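Local coordinates for extracellular fatty acid-binding protein (Gallus gallus, PDB 3SAO) that sequesters bacterial ferric siderophores and binds long-chain fatty acids and lysophosphatidic acid within its lipocalin barrel, probably acting as an antibacterial factor and lipid sensor, at residues 13-18 with 111-116. Numbering follows the deposited sequence.
With NKN ((2R)-2-hydroxy-3-(phosphonooxy)propyl tetradecanoate), chain C.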
ATOM      1  N   TYR A  13      -4.240   6.375  -2.618  1.00 39.18           N
ATOM      2  CA  TYR A  13      -4.888   5.120  -2.929  1.00 40.01           C
ATOM      3  C   TYR A  13      -3.832   4.081  -3.250  1.00 39.20           C
ATOM      4  O   TYR A  13      -2.821   4.414  -3.829  1.00 41.55           O
ATOM      5  CB  TYR A  13      -5.749   5.280  -4.170  1.00 42.70           C
ATOM      6  CG  TYR A  13      -6.842   6.305  -4.066  1.00 40.53           C
ATOM      7  CD1 TYR A  13      -6.633   7.615  -4.469  1.00 45.99           C
ATOM      8  CD2 TYR A  13      -8.095   5.948  -3.594  1.00 45.14           C
ATOM      9  CE1 TYR A  13      -7.656   8.564  -4.390  1.00 49.55           C
ATOM     10  CE2 TYR A  13      -9.115   6.879  -3.504  1.00 47.56           C
ATOM     11  CZ  TYR A  13      -8.912   8.176  -3.935  1.00 52.22           C
ATOM     12  OH  TYR A  13      -9.951   9.092  -3.878  1.00 55.74           O
ATOM     13  N   ILE A  14      -4.046   2.850  -2.813  1.00 38.66           N
ATOM     14  CA  ILE A  14      -3.262   1.715  -3.228  1.00 37.89           C
ATOM     15  C   ILE A  14      -3.991   1.088  -4.418  1.00 38.43           C
ATOM     16  O   ILE A  14      -5.111   0.601  -4.289  1.00 39.24           O
ATOM     17  CB  ILE A  14      -3.095   0.749  -2.103  1.00 38.57           C
ATOM     18  CG1 ILE A  14      -2.483   1.475  -0.893  1.00 42.91           C
ATOM     19  CG2 ILE A  14      -2.243  -0.471  -2.556  1.00 42.98           C
ATOM     20  CD1 ILE A  14      -2.405   0.667   0.381  1.00 42.31           C
ATOM     21  N   VAL A  15      -3.359   1.162  -5.583  1.00 41.20           N
ATOM     22  CA  VAL A  15      -4.067   0.946  -6.849  1.00 39.71           C
ATOM     23  C   VAL A  15      -3.565  -0.305  -7.566  1.00 41.10           C
ATOM     24  O   VAL A  15      -4.194  -0.771  -8.514  1.00 42.39           O
ATOM     25  CB  VAL A  15      -3.990   2.190  -7.786  1.00 41.22           C
ATOM     26  CG1 VAL A  15      -4.522   3.415  -7.078  1.00 40.67           C
ATOM     27  CG2 VAL A  15      -2.541   2.410  -8.310  1.00 43.69           C
ATOM     28  N   ALA A  16      -2.471  -0.895  -7.086  1.00 40.81           N
ATOM     29  CA  ALA A  16      -2.007  -2.177  -7.628  1.00 41.18           C
ATOM     30  C   ALA A  16      -1.110  -2.860  -6.617  1.00 41.40           C
ATOM     31  O   ALA A  16      -0.549  -2.225  -5.751  1.00 41.46           O
ATOM     32  CB  ALA A  16      -1.256  -1.984  -8.949  1.00 43.22           C
ATOM     33  N   LEU A  17      -1.020  -4.165  -6.771  1.00 41.99           N
ATOM     34  CA  LEU A  17      -0.349  -5.090  -5.888  1.00 42.23           C
ATOM     35  C   LEU A  17       0.361  -6.115  -6.723  1.00 44.60           C
ATOM     36  O   LEU A  17      -0.075  -6.448  -7.830  1.00 44.80           O
ATOM     37  CB  LEU A  17      -1.360  -5.839  -5.018  1.00 41.82           C
ATOM     38  CG  LEU A  17      -2.321  -4.984  -4.192  1.00 45.58           C
ATOM     39  CD1 LEU A  17      -3.341  -5.938  -3.506  1.00 48.66           C
ATOM     40  CD2 LEU A  17      -1.580  -4.143  -3.185  1.00 44.45           C
ATOM     41  N   ALA A  18       1.444  -6.645  -6.181  1.00 43.13           N
ATOM     42  CA  ALA A  18       2.111  -7.773  -6.793  1.00 47.32           C
ATOM     43  C   ALA A  18       2.566  -8.749  -5.714  1.00 51.32           C
ATOM     44  O   ALA A  18       3.211  -8.353  -4.732  1.00 52.18           O
ATOM     45  CB  ALA A  18       3.285  -7.317  -7.667  1.00 46.29           C
ATOM     46  N   MET A 111       4.480  -6.180  -3.262  1.00 42.65           N
ATOM     47  CA  MET A 111       4.704  -4.872  -3.799  1.00 41.21           C
ATOM     48  C   MET A 111       3.384  -4.164  -3.892  1.00 42.40           C
ATOM     49  O   MET A 111       2.376  -4.765  -4.311  1.00 42.77           O
ATOM     50  CB  MET A 111       5.323  -4.975  -5.177  1.00 42.91           C
ATOM     51  CG  MET A 111       6.718  -5.465  -5.132  1.00 50.58           C
ATOM     52  SD  MET A 111       7.527  -5.411  -6.746  1.00 58.84           S
ATOM     53  CE  MET A 111       7.337  -3.717  -7.297  1.00 33.40           C
ATOM     54  N   ARG A 112       3.397  -2.878  -3.579  1.00 44.57           N
ATOM     55  CA  ARG A 112       2.211  -2.041  -3.697  1.00 42.53           C
ATOM     56  C   ARG A 112       2.482  -0.733  -4.490  1.00 40.36           C
ATOM     57  O   ARG A 112       3.542  -0.156  -4.417  1.00 42.43           O
ATOM     58  CB  ARG A 112       1.676  -1.701  -2.313  1.00 43.74           C
ATOM     59  CG  ARG A 112       1.355  -2.868  -1.438  1.00 46.89           C
ATOM     60  CD  ARG A 112       0.739  -2.409  -0.130  1.00 46.99           C
ATOM     61  NE  ARG A 112       0.104  -3.538   0.531  1.00 53.40           N
ATOM     62  CZ  ARG A 112       0.724  -4.394   1.331  1.00 53.71           C
ATOM     63  NH1 ARG A 112       2.000  -4.220   1.638  1.00 54.54           N
ATOM     64  NH2 ARG A 112       0.063  -5.434   1.818  1.00 58.55           N
ATOM     65  N   LEU A 113       1.518  -0.291  -5.286  1.00 39.08           N
ATOM     66  CA  LEU A 113       1.615   1.009  -5.951  1.00 40.24           C
ATOM     67  C   LEU A 113       0.633   1.973  -5.294  1.00 40.05           C
ATOM     68  O   LEU A 113      -0.588   1.771  -5.359  1.00 40.05           O
ATOM     69  CB  LEU A 113       1.292   0.878  -7.445  1.00 40.94           C
ATOM     70  CG  LEU A 113       1.238   2.132  -8.301  1.00 41.55           C
ATOM     71  CD1 LEU A 113       2.575   2.931  -8.265  1.00 40.13           C
ATOM     72  CD2 LEU A 113       0.843   1.718  -9.751  1.00 41.35           C
ATOM     73  N   TYR A 114       1.173   3.007  -4.666  1.00 38.92           N
ATOM     74  CA  TYR A 114       0.421   4.144  -4.168  1.00 40.96           C
ATOM     75  C   TYR A 114       0.234   5.181  -5.289  1.00 42.50           C
ATOM     76  O   TYR A 114       1.179   5.501  -6.009  1.00 42.65           O
ATOM     77  CB  TYR A 114       1.153   4.781  -2.979  1.00 43.15           C
ATOM     78  CG  TYR A 114       0.959   4.058  -1.669  1.00 41.95           C
ATOM     79  CD1 TYR A 114       0.274   4.668  -0.613  1.00 44.87           C
ATOM     80  CD2 TYR A 114       1.470   2.797  -1.462  1.00 42.14           C
ATOM     81  CE1 TYR A 114       0.069   4.016   0.589  1.00 48.72           C
ATOM     82  CE2 TYR A 114       1.256   2.122  -0.228  1.00 47.99           C
ATOM     83  CZ  TYR A 114       0.552   2.752   0.772  1.00 47.02           C
ATOM     84  OH  TYR A 114       0.296   2.134   1.962  1.00 47.95           O
ATOM     85  N   SER A 115      -0.978   5.730  -5.406  1.00 43.62           N
ATOM     86  CA  SER A 115      -1.255   6.844  -6.315  1.00 44.32           C
ATOM     87  C   SER A 115      -2.084   7.945  -5.602  1.00 44.34           C
ATOM     88  O   SER A 115      -2.930   7.614  -4.771  1.00 42.19           O
ATOM     89  CB  SER A 115      -1.971   6.306  -7.549  1.00 45.38           C
ATOM     90  OG  SER A 115      -2.308   7.339  -8.462  1.00 45.47           O
ATOM     91  N   ARG A 116      -1.878   9.233  -5.921  1.00 45.78           N
ATOM     92  CA  ARG A 116      -2.743  10.298  -5.367  1.00 45.49           C
ATOM     93  C   ARG A 116      -4.095  10.303  -6.018  1.00 45.43           C
ATOM     94  O   ARG A 116      -5.073  10.701  -5.405  1.00 45.56           O
ATOM     95  CB  ARG A 116      -2.168  11.711  -5.562  1.00 49.42           C
ATOM     96  CG  ARG A 116      -0.989  11.998  -4.707  1.00 52.29           C
ATOM     97  CD  ARG A 116      -1.427  12.279  -3.301  1.00 52.82           C
ATOM     98  NE  ARG A 116      -0.357  12.945  -2.582  1.00 54.39           N
ATOM     99  CZ  ARG A 116      -0.424  13.321  -1.319  1.00 57.46           C
ATOM    100  NH1 ARG A 116      -1.507  13.077  -0.607  1.00 54.66           N
ATOM    101  NH2 ARG A 116       0.607  13.957  -0.775  1.00 60.37           N
TER
HETATM  102  OAA NKN C 161       2.521  -1.085   4.429  1.00 61.99           O
HETATM  103  OAB NKN C 161       3.115  -1.550   2.177  1.00 63.39           O
HETATM  104  PAC NKN C 161       2.469  -0.508   3.046  1.00 49.42           P
HETATM  105  OAD NKN C 161       1.118  -0.016   2.588  1.00 51.02           O
HETATM  106  OAE NKN C 161       3.515   6.696  -0.012  1.00 76.44           O
HETATM  107  OAF NKN C 161       3.416   0.781   3.015  1.00 51.19           O
HETATM  108  CAG NKN C 161       3.169   2.042   3.648  1.00 54.20           C
HETATM  109  CAH NKN C 161       4.125   3.109   3.124  1.00 62.08           C
HETATM  110  CAI NKN C 161       3.502   4.432   2.648  1.00 68.87           C
HETATM  111  OAJ NKN C 161       4.087   4.875   1.403  1.00 71.76           O
HETATM  112  CAK NKN C 161       4.197   6.258   0.916  1.00 74.00           C
HETATM  113  CAL NKN C 161       5.243   7.165   1.509  1.00 71.56           C
HETATM  114  CAM NKN C 161       6.198   7.600   0.406  1.00 71.15           C
HETATM  115  CAN NKN C 161       7.471   8.229   0.959  1.00 69.56           C
HETATM  116  CAO NKN C 161       7.561   8.111   2.480  1.00 67.66           C
HETATM  117  OAY NKN C 161       5.006   3.417   4.209  1.00 74.60           O
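The ring of Tyr114 is sandwiched between protein and lipid. Ile14 lays CG1 on one face, 3.8 Å from the ring centroid and 15° off the normal, a CH-pi contact, while ester oxygen OAJ of NKN sits above the opposite face. Phosphate oxygen OAD lies in the ring plane at the edge, 2.4 Å from Tyr114 OH, a modelled hydrogen bond whose very short length is doubtful. At the Tyr13 ring, the carbonyl O of Arg116 lies in plane at the edge, 3.5 Å from Tyr13 CE1. Ile14 runs alongside the Tyr114 ring in the same direction: with CG1 beside the backbone N (chi1 -56°) and the chain then extended, CD1 reaches Tyr114 CZ at 3.6 Å.

Arg112 approaches the same phosphate from two residues earlier in the strand. Its chain, straight from CG to NE, brings NH1 within 2.9 Å of OAB in a bent bond (131°), and Leu17 CD2 packs on Arg112 CG at 3.6 Å. Lys82 also bonds the lipid, so positive charge probably steadies the phosphate; Arg112 and Lys82 serve enterobactin as well.

In the lipocalin calyx the first strand, 10-18, pairs antiparallel with strand 106-115 to help close the barrel. Ile14, Leu17, Arg112 and Tyr114 face its interior, Arg112 and Tyr114 reaching the ligand; Ala16, Ala18, Met111 and Leu113 look outward and meet Phe128 of helix 122-133.

Between these faces, Tyr13 and Ser115 exchange two backbone bonds, as do Ala18 and Met111. At Val15 and Ala16 the pattern slips in a classic beta bulge: Val15 N gives to Leu113 O, whereas Leu113 N gives to Ala16 O, leaving Ala16 N buried without a partner. Val15 CG2 touches Leu113 CD2 at 3.7 Å.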